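Local coordinates for protein enolase from the environmental genome shotgun sequencing of the Sargasso Sea (PDB 2QGY) that is of unknown function but, as a magnesium-bound member of the enolase superfamily, probably abstracts a proton from a carboxylate substrate, at residues A[124-138]-A[347-360]. Sequence-based numbering, arbitrary orientation. Where two conformers were deposited one is given.
Sequences LNSLLTKSPKPNVPI and IIDNKAHINKSAGL
I354 drives its CD1 into the hollow between strand 135-138 and helix 124-128, where the methyl meets V136 CG2 at 4.0 Å and N125 ND2 at 3.6 Å. The N125 amide comes at it from the opposite direction, its nitrogen hydrogen-bonded to the hydroxyl of S319. With CG1 anti to the carbonyl carbon (chi1 -58°) and the chain extended beyond, I354 reaches past P134 O, which accepts a hydrogen bond from I354 N almost head-on at 3.2 Å. V136 and A352 form the hydrogen-bonded antiparallel pair of the ladder, and A352 CB meets I138 CG2 at 4.0 Å. I138 has CG1 between its backbone N and carbonyl carbon (chi1 49°), which lays that branch over the carbonyl of N350, the acceptor for I138 N, and carries CD1 to I347 CG2. Strand 135-141 belongs to the barrel domain of this enolase-superfamily fold, where it runs parallel to 168-170 and 327-329; the hairpin 345-354, closed by a type II' turn, adds an antiparallel strand to it, and helix 309-320 packs against A352 and I354. On the face opposite V136 and A352 the extended K351 chain runs alongside N135, CD resting 3.9 Å from N135 CB, while N135 and H353 form a non-hydrogen-bonded antiparallel pair. Farther along, the loop returns to helix 124-128: L124 N donates to G359 O at 3.0 Å, and L124 and L360 lie side by side, their CD2 methyls 3.5 Å apart, beside W113 and I110 of helix 99-120.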
loop_
_atom_site.group_PDB
_atom_site.type_symbol
_atom_site.label_atom_id
_atom_site.label_comp_id
_atom_site.label_asym_id
_atom_site.label_seq_id
_atom_site.Cartn_x
_atom_site.Cartn_y
_atom_site.Cartn_z
ATOM N N LEU A 124 7.419 -24.037 -14.399
ATOM C CA LEU A 124 7.962 -22.747 -13.972
ATOM C C LEU A 124 9.292 -22.897 -13.210
ATOM O O LEU A 124 10.244 -22.113 -13.416
ATOM C CB LEU A 124 6.926 -22.014 -13.120
ATOM C CG LEU A 124 7.400 -20.723 -12.463
ATOM C CD1 LEU A 124 7.986 -19.745 -13.500
ATOM C CD2 LEU A 124 6.229 -20.110 -11.719
ATOM N N ASN A 125 9.386 -23.902 -12.351
ATOM C CA ASN A 125 10.603 -24.036 -11.547
ATOM C C ASN A 125 11.842 -24.228 -12.433
ATOM O O ASN A 125 12.919 -23.729 -12.108
ATOM C CB ASN A 125 10.492 -25.046 -10.387
ATOM C CG ASN A 125 10.052 -26.463 -10.817
ATOM O OD1 ASN A 125 9.876 -26.745 -11.985
ATOM N ND2 ASN A 125 9.907 -27.365 -9.827
ATOM N N SER A 126 11.662 -24.891 -13.568
ATOM C CA SER A 126 12.735 -25.085 -14.559
ATOM C C SER A 126 13.153 -23.803 -15.274
ATOM O O SER A 126 14.291 -23.703 -15.774
ATOM C CB SER A 126 12.346 -26.170 -15.569
ATOM O OG SER A 126 12.409 -27.454 -14.963
ATOM N N LEU A 127 12.251 -22.814 -15.326
ATOM C CA LEU A 127 12.591 -21.472 -15.773
ATOM C C LEU A 127 13.344 -20.692 -14.712
ATOM O O LEU A 127 14.055 -19.736 -15.013
ATOM C CB LEU A 127 11.326 -20.678 -16.113
ATOM C CG LEU A 127 10.474 -21.022 -17.334
ATOM C CD1 LEU A 127 9.596 -19.789 -17.650
ATOM C CD2 LEU A 127 11.265 -21.411 -18.567
ATOM N N LEU A 128 13.157 -21.080 -13.462
ATOM C CA LEU A 128 13.704 -20.315 -12.357
ATOM C C LEU A 128 15.106 -20.760 -11.969
ATOM O O LEU A 128 15.947 -19.932 -11.614
ATOM C CB LEU A 128 12.754 -20.358 -11.148
ATOM C CG LEU A 128 11.322 -19.823 -11.324
ATOM C CD1 LEU A 128 10.614 -19.750 -9.976
ATOM C CD2 LEU A 128 11.300 -18.447 -11.985
ATOM N N THR A 129 15.361 -22.060 -12.029
ATOM C CA THR A 129 16.685 -22.580 -11.708
ATOM C C THR A 129 16.981 -23.804 -12.543
ATOM O O THR A 129 16.052 -24.464 -13.033
ATOM C CB THR A 129 16.824 -22.949 -10.202
ATOM O OG1 THR A 129 18.189 -23.282 -9.918
ATOM C CG2 THR A 129 15.944 -24.147 -9.834
ATOM N N LYS A 130 18.233 -24.232 -12.720
ATOM C CA LYS A 130 18.474 -25.397 -13.634
ATOM C C LYS A 130 17.875 -26.759 -13.200
ATOM O O LYS A 130 17.388 -27.534 -14.022
ATOM C CB LYS A 130 19.971 -25.582 -13.934
ATOM C CG LYS A 130 20.262 -26.466 -15.158
ATOM C CD LYS A 130 21.489 -27.352 -14.937
ATOM C CE LYS A 130 21.975 -27.986 -16.237
ATOM N NZ LYS A 130 22.962 -29.077 -15.977
ATOM N N SER A 131 17.891 -26.983 -11.891
ATOM C CA SER A 131 17.713 -28.231 -11.166
ATOM C C SER A 131 16.862 -27.968 -9.926
ATOM O O SER A 131 17.367 -27.973 -8.801
ATOM C CB SER A 131 19.066 -28.881 -10.819
ATOM O OG SER A 131 19.875 -29.029 -11.991
ATOM N N PRO A 132 15.548 -27.736 -10.135
ATOM C CA PRO A 132 14.636 -27.481 -9.002
ATOM C C PRO A 132 14.422 -28.715 -8.153
ATOM O O PRO A 132 14.562 -29.827 -8.660
ATOM C CB PRO A 132 13.310 -27.102 -9.675
ATOM C CG PRO A 132 13.533 -27.157 -11.168
ATOM C CD PRO A 132 14.864 -27.758 -11.444
ATOM N N LYS A 133 14.085 -28.541 -6.876
ATOM C CA LYS A 133 13.680 -29.677 -6.057
ATOM C C LYS A 133 12.266 -30.096 -6.501
ATOM O O LYS A 133 11.402 -29.247 -6.710
ATOM C CB LYS A 133 13.734 -29.360 -4.555
ATOM C CG LYS A 133 15.039 -28.698 -4.072
ATOM C CD LYS A 133 15.062 -28.491 -2.530
ATOM C CE LYS A 133 14.037 -27.461 -2.030
ATOM N NZ LYS A 133 14.414 -26.046 -2.410
ATOM N N PRO A 134 12.040 -31.394 -6.723
ATOM C CA PRO A 134 10.700 -31.839 -7.136
ATOM C C PRO A 134 9.652 -31.768 -6.012
ATOM O O PRO A 134 8.452 -31.631 -6.288
ATOM C CB PRO A 134 10.938 -33.295 -7.557
ATOM C CG PRO A 134 12.124 -33.728 -6.737
ATOM C CD PRO A 134 13.013 -32.505 -6.688
ATOM N N ASN A 135 10.120 -31.842 -4.768
ATOM C CA ASN A 135 9.301 -31.898 -3.557
ATOM C C ASN A 135 9.438 -30.595 -2.756
ATOM O O ASN A 135 10.515 -29.990 -2.767
ATOM C CB ASN A 135 9.708 -33.117 -2.694
ATOM C CG ASN A 135 11.256 -33.285 -2.515
ATOM O OD1 ASN A 135 11.728 -34.360 -2.119
ATOM N ND2 ASN A 135 12.026 -32.234 -2.787
ATOM N N VAL A 136 8.392 -30.179 -2.048
ATOM C CA VAL A 136 8.508 -28.955 -1.260
ATOM C C VAL A 136 7.962 -29.175 0.131
ATOM O O VAL A 136 6.785 -29.464 0.268
ATOM C CB VAL A 136 7.735 -27.794 -1.950
ATOM C CG1 VAL A 136 7.625 -26.547 -0.997
ATOM C CG2 VAL A 136 8.393 -27.463 -3.274
ATOM N N PRO A 137 8.808 -29.063 1.176
ATOM C CA PRO A 137 8.230 -29.243 2.503
ATOM C C PRO A 137 7.119 -28.222 2.782
ATOM O O PRO A 137 7.249 -27.044 2.400
ATOM C CB PRO A 137 9.421 -28.988 3.442
ATOM C CG PRO A 137 10.652 -29.377 2.570
ATOM C CD PRO A 137 10.265 -28.810 1.225
ATOM N N ILE A 138 6.058 -28.667 3.437
ATOM C CA ILE A 138 4.932 -27.789 3.775
ATOM C C ILE A 138 4.571 -27.840 5.250
ATOM O O ILE A 138 4.950 -28.764 5.958
ATOM C CB ILE A 138 3.663 -28.128 2.916
ATOM C CG1 ILE A 138 3.364 -29.637 2.920
ATOM C CG2 ILE A 138 3.846 -27.667 1.478
ATOM C CD1 ILE A 138 2.524 -30.138 4.052
ATOM N N ILE A 347 -0.158 -33.410 -2.039
ATOM C CA ILE A 347 0.424 -33.316 -0.698
ATOM C C ILE A 347 0.578 -34.761 -0.248
ATOM O O ILE A 347 -0.413 -35.503 -0.200
ATOM C CB ILE A 347 -0.489 -32.550 0.296
ATOM C CG1 ILE A 347 -0.849 -31.126 -0.226
ATOM C CG2 ILE A 347 0.091 -32.611 1.760
ATOM C CD1 ILE A 347 0.261 -30.152 -0.422
ATOM N N ILE A 348 1.823 -35.170 0.005
ATOM C CA ILE A 348 2.107 -36.518 0.531
ATOM C C ILE A 348 2.870 -36.379 1.857
ATOM O O ILE A 348 4.043 -36.019 1.868
ATOM C CB ILE A 348 2.899 -37.384 -0.494
ATOM C CG1 ILE A 348 2.150 -37.457 -1.841
ATOM C CG2 ILE A 348 3.119 -38.803 0.059
ATOM C CD1 ILE A 348 2.972 -38.032 -2.976
ATOM N N ASP A 349 2.193 -36.654 2.966
ATOM C CA ASP A 349 2.733 -36.381 4.290
ATOM C C ASP A 349 3.221 -34.928 4.368
ATOM O O ASP A 349 2.428 -33.999 4.196
ATOM C CB ASP A 349 3.882 -37.335 4.637
ATOM C CG ASP A 349 3.439 -38.783 4.730
ATOM O OD1 ASP A 349 2.224 -39.043 4.920
ATOM O OD2 ASP A 349 4.333 -39.657 4.624
ATOM N N ASN A 350 4.526 -34.759 4.568
ATOM C CA ASN A 350 5.111 -33.450 4.863
ATOM C C ASN A 350 5.565 -32.618 3.673
ATOM O O ASN A 350 6.187 -31.583 3.873
ATOM C CB ASN A 350 6.272 -33.581 5.862
ATOM C CG ASN A 350 7.454 -34.390 5.309
ATOM O OD1 ASN A 350 7.277 -35.395 4.627
ATOM N ND2 ASN A 350 8.672 -33.949 5.626
ATOM N N LYS A 351 5.292 -33.080 2.453
ATOM C CA LYS A 351 5.854 -32.471 1.246
ATOM C C LYS A 351 4.810 -32.382 0.148
ATOM O O LYS A 351 4.052 -33.316 -0.061
ATOM C CB LYS A 351 7.052 -33.286 0.749
ATOM C CG LYS A 351 8.219 -33.310 1.748
ATOM C CD LYS A 351 9.496 -33.820 1.119
ATOM C CE LYS A 351 10.592 -33.938 2.190
ATOM N NZ LYS A 351 11.975 -34.079 1.621
ATOM N N ALA A 352 4.754 -31.248 -0.538
ATOM C CA ALA A 352 3.926 -31.141 -1.724
ATOM C C ALA A 352 4.760 -31.534 -2.932
ATOM O O ALA A 352 5.867 -31.022 -3.128
ATOM C CB ALA A 352 3.388 -29.708 -1.877
ATOM N N HIS A 353 4.253 -32.443 -3.755
ATOM C CA HIS A 353 4.989 -32.850 -4.948
ATOM C C HIS A 353 4.443 -32.148 -6.179
ATOM O O HIS A 353 3.285 -32.302 -6.515
ATOM C CB HIS A 353 4.980 -34.371 -5.147
ATOM C CG HIS A 353 5.680 -34.810 -6.399
ATOM N ND1 HIS A 353 7.013 -35.162 -6.424
ATOM C CD2 HIS A 353 5.239 -34.926 -7.674
ATOM C CE1 HIS A 353 7.360 -35.487 -7.655
ATOM N NE2 HIS A 353 6.303 -35.348 -8.436
ATOM N N ILE A 354 5.303 -31.375 -6.835
ATOM C CA ILE A 354 4.922 -30.543 -7.982
ATOM C C ILE A 354 4.855 -31.402 -9.217
ATOM O O ILE A 354 5.725 -32.238 -9.432
ATOM C CB ILE A 354 5.996 -29.445 -8.275
ATOM C CG1 ILE A 354 6.205 -28.549 -7.071
ATOM C CG2 ILE A 354 5.628 -28.627 -9.522
ATOM C CD1 ILE A 354 7.445 -27.659 -7.177
ATOM N N ASN A 355 3.856 -31.197 -10.063
ATOM C CA ASN A 355 3.875 -31.950 -11.293
ATOM C C ASN A 355 4.802 -31.311 -12.340
ATOM O O ASN A 355 5.373 -30.219 -12.134
ATOM C CB ASN A 355 2.456 -32.268 -11.796
ATOM C CG ASN A 355 1.791 -31.108 -12.489
ATOM O OD1 ASN A 355 0.594 -31.173 -12.790
ATOM N ND2 ASN A 355 2.543 -30.044 -12.753
ATOM N N LYS A 356 4.951 -32.003 -13.453
ATOM C CA LYS A 356 5.939 -31.665 -14.447
ATOM C C LYS A 356 5.322 -30.938 -15.654
ATOM O O LYS A 356 5.979 -30.790 -16.678
ATOM C CB LYS A 356 6.667 -32.963 -14.860
ATOM C CG LYS A 356 7.389 -32.958 -16.215
ATOM C CD LYS A 356 7.802 -34.386 -16.637
ATOM C CE LYS A 356 8.254 -34.445 -18.102
ATOM N NZ LYS A 356 8.891 -35.770 -18.380
ATOM N N SER A 357 4.080 -30.464 -15.523
ATOM C CA SER A 357 3.402 -29.769 -16.629
ATOM C C SER A 357 4.034 -28.398 -16.864
ATOM O O SER A 357 4.696 -27.847 -15.978
ATOM C CB SER A 357 1.895 -29.608 -16.350
ATOM O OG SER A 357 1.306 -30.877 -16.131
ATOM N N ALA A 358 3.819 -27.848 -18.051
ATOM C CA ALA A 358 4.373 -26.557 -18.398
ATOM C C ALA A 358 3.807 -25.431 -17.505
ATOM O O ALA A 358 2.637 -25.475 -17.098
ATOM C CB ALA A 358 4.115 -26.254 -19.878
ATOM N N GLY A 359 4.644 -24.422 -17.243
ATOM C CA GLY A 359 4.244 -23.251 -16.441
ATOM C C GLY A 359 3.791 -23.683 -15.063
ATOM O O GLY A 359 4.480 -24.434 -14.401
ATOM N N LEU A 360 2.612 -23.226 -14.636
ATOM C CA LEU A 360 2.082 -23.582 -13.324
ATOM C C LEU A 360 1.235 -24.838 -13.340
ATOM O O LEU A 360 0.723 -25.269 -12.297
ATOM C CB LEU A 360 1.189 -22.445 -12.795
ATOM C CG LEU A 360 1.855 -21.082 -12.669
ATOM C CD1 LEU A 360 0.733 -20.024 -12.425
ATOM C CD2 LEU A 360 2.858 -21.130 -11.510
#